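Local coordinates for 4-hydroxy-tetrahydrodipicolinate synthase (Thermotoga maritima, PDB 1O5K), which probably catalyses the condensation of pyruvate with aspartate beta-semialdehyde to 4-hydroxy-tetrahydrodipicolinate, a step of lysine biosynthesis, at residues 259-264 against 287-292. Residues are numbered along the deposited sequence; the frame is centred on the assembly and turned at random.
Sequences FVETNP and PASEKT
Carboxylate oxygen OE2 of Glu-261 is gripped by two donors at the start of helix 290-302. Ser-289 N donates to Glu-261 OE2 at 2.9 Å, nearly straight (163°), on the oxygen's syn lone pair. From the anti side Thr-292 OG1 donates to Glu-261 OE2 across 2.7 Å, 15° out of the carboxylate plane. The other oxygen, Glu-261 OE1, accepts from a water 2.7 Å away that also donates to the carbonyl O of Pro-287. Glu-261 suits this place because its chain, extended beyond CG, reaches across from the loop between helices 241-257 and 265-273.

Ser-289 is the N-cap: its OG accepts from Thr-292 N at 3.1 Å, a bond a small hydroxyl residue makes readily. Thr-292 uses both branches, since with OG1 anti to its carbonyl carbon (chi1 -64°) the hydroxyl meets the glutamate while Thr-292 CG2 packs on Val-260 CG2 at 3.6 Å. Val-260 also touches Leu-295 of the same helix, and Glu-261 packs on Thr-122 of the second subunit.

A glutamine here, lacking the charge, would probably leave Ser-289 N or Thr-292 OG1 with a poorer acceptor. The contact joins parts of the C-terminal helical region that follows the TIM barrel, away from the annotated sites; its acidic group would interact favourably with the helix dipole while tying the start of helix 290-302 to the 259-264 loop.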
loop_
_atom_site.group_PDB
_atom_site.type_symbol
_atom_site.label_atom_id
_atom_site.label_comp_id
_atom_site.label_asym_id
_atom_site.label_seq_id
_atom_site.Cartn_x
_atom_site.Cartn_y
_atom_site.Cartn_z
ATOM N N PHE A 259 9.847 -17.726 4.165
ATOM C CA PHE A 259 9.931 -16.310 3.957
ATOM C C PHE A 259 9.634 -15.460 5.171
ATOM O O PHE A 259 9.416 -14.275 5.044
ATOM C CB PHE A 259 9.029 -15.960 2.763
ATOM C CG PHE A 259 9.465 -16.623 1.531
ATOM C CD1 PHE A 259 10.355 -15.993 0.697
ATOM C CD2 PHE A 259 9.036 -17.909 1.225
ATOM C CE1 PHE A 259 10.799 -16.629 -0.481
ATOM C CE2 PHE A 259 9.468 -18.537 0.067
ATOM C CZ PHE A 259 10.352 -17.882 -0.776
ATOM N N VAL A 260 9.730 -16.034 6.368
ATOM C CA VAL A 260 9.540 -15.215 7.573
ATOM C C VAL A 260 10.699 -14.227 7.763
ATOM O O VAL A 260 10.550 -13.247 8.472
ATOM C CB VAL A 260 9.282 -16.055 8.834
ATOM C CG1 VAL A 260 7.971 -16.805 8.700
ATOM C CG2 VAL A 260 10.411 -17.059 9.099
ATOM N N GLU A 261 11.862 -14.539 7.194
ATOM C CA GLU A 261 12.942 -13.582 7.030
ATOM C C GLU A 261 13.286 -13.640 5.575
ATOM O O GLU A 261 12.921 -14.588 4.897
ATOM C CB GLU A 261 14.161 -13.986 7.846
ATOM C CG GLU A 261 13.860 -13.957 9.329
ATOM C CD GLU A 261 15.108 -14.137 10.165
ATOM O OE1 GLU A 261 15.985 -13.263 10.123
ATOM O OE2 GLU A 261 15.213 -15.165 10.840
ATOM N N THR A 262 13.998 -12.631 5.093
ATOM C CA THR A 262 14.331 -12.572 3.674
ATOM C C THR A 262 14.995 -13.852 3.169
ATOM O O THR A 262 15.994 -14.306 3.721
ATOM C CB THR A 262 15.288 -11.422 3.457
ATOM O OG1 THR A 262 14.642 -10.203 3.837
ATOM C CG2 THR A 262 15.646 -11.317 1.957
ATOM N N ASN A 263 14.489 -14.379 2.049
ATOM C CA ASN A 263 15.075 -15.537 1.389
ATOM C C ASN A 263 16.430 -15.084 0.830
ATOM O O ASN A 263 16.490 -14.001 0.228
ATOM C CB ASN A 263 14.143 -15.920 0.221
ATOM C CG ASN A 263 14.739 -16.896 -0.715
ATOM O OD1 ASN A 263 14.866 -16.606 -1.914
ATOM N ND2 ASN A 263 15.024 -18.090 -0.236
ATOM N N PRO A 264 17.498 -15.880 0.922
ATOM C CA PRO A 264 17.517 -17.268 1.432
ATOM C C PRO A 264 17.916 -17.516 2.895
ATOM O O PRO A 264 18.460 -18.594 3.195
ATOM C CB PRO A 264 18.542 -17.908 0.536
ATOM C CG PRO A 264 19.561 -16.815 0.313
ATOM C CD PRO A 264 18.781 -15.514 0.295
ATOM N N PRO A 287 22.654 -15.239 9.382
ATOM C CA PRO A 287 21.817 -16.390 9.738
ATOM C C PRO A 287 20.477 -16.082 10.418
ATOM O O PRO A 287 20.296 -15.092 11.137
ATOM C CB PRO A 287 22.715 -17.198 10.684
ATOM C CG PRO A 287 24.107 -16.899 10.201
ATOM C CD PRO A 287 24.020 -15.388 9.900
ATOM N N ALA A 288 19.569 -17.025 10.221
ATOM C CA ALA A 288 18.223 -16.974 10.734
ATOM C C ALA A 288 18.221 -16.813 12.215
ATOM O O ALA A 288 19.131 -17.300 12.915
ATOM C CB ALA A 288 17.447 -18.263 10.371
ATOM N N SER A 289 17.217 -16.084 12.705
ATOM C CA SER A 289 16.994 -15.988 14.147
ATOM C C SER A 289 16.592 -17.338 14.710
ATOM O O SER A 289 16.106 -18.191 13.978
ATOM C CB SER A 289 15.854 -15.045 14.462
ATOM O OG SER A 289 14.632 -15.640 14.061
ATOM N N GLU A 290 16.757 -17.508 16.020
ATOM C CA GLU A 290 16.335 -18.756 16.704
ATOM C C GLU A 290 14.837 -19.060 16.567
ATOM O O GLU A 290 14.439 -20.219 16.490
ATOM C CB GLU A 290 16.653 -18.682 18.203
ATOM C CG GLU A 290 18.141 -18.706 18.510
ATOM N N LYS A 291 14.021 -18.011 16.598
ATOM C CA LYS A 291 12.593 -18.123 16.335
ATOM C C LYS A 291 12.293 -18.752 14.971
ATOM O O LYS A 291 11.481 -19.672 14.900
ATOM C CB LYS A 291 11.898 -16.748 16.461
ATOM C CG LYS A 291 11.646 -16.373 17.927
ATOM C CD LYS A 291 10.893 -15.057 18.063
ATOM C CE LYS A 291 10.852 -14.577 19.526
ATOM N NZ LYS A 291 10.360 -13.152 19.612
ATOM N N THR A 292 12.966 -18.291 13.913
ATOM C CA THR A 292 12.784 -18.840 12.569
ATOM C C THR A 292 13.252 -20.300 12.540
ATOM O O THR A 292 12.628 -21.153 11.944
ATOM C CB THR A 292 13.601 -18.018 11.554
ATOM O OG1 THR A 292 13.111 -16.655 11.477
ATOM C CG2 THR A 292 13.502 -18.597 10.120
HETATM O O HOH W 1 18.288 -13.289 11.461
#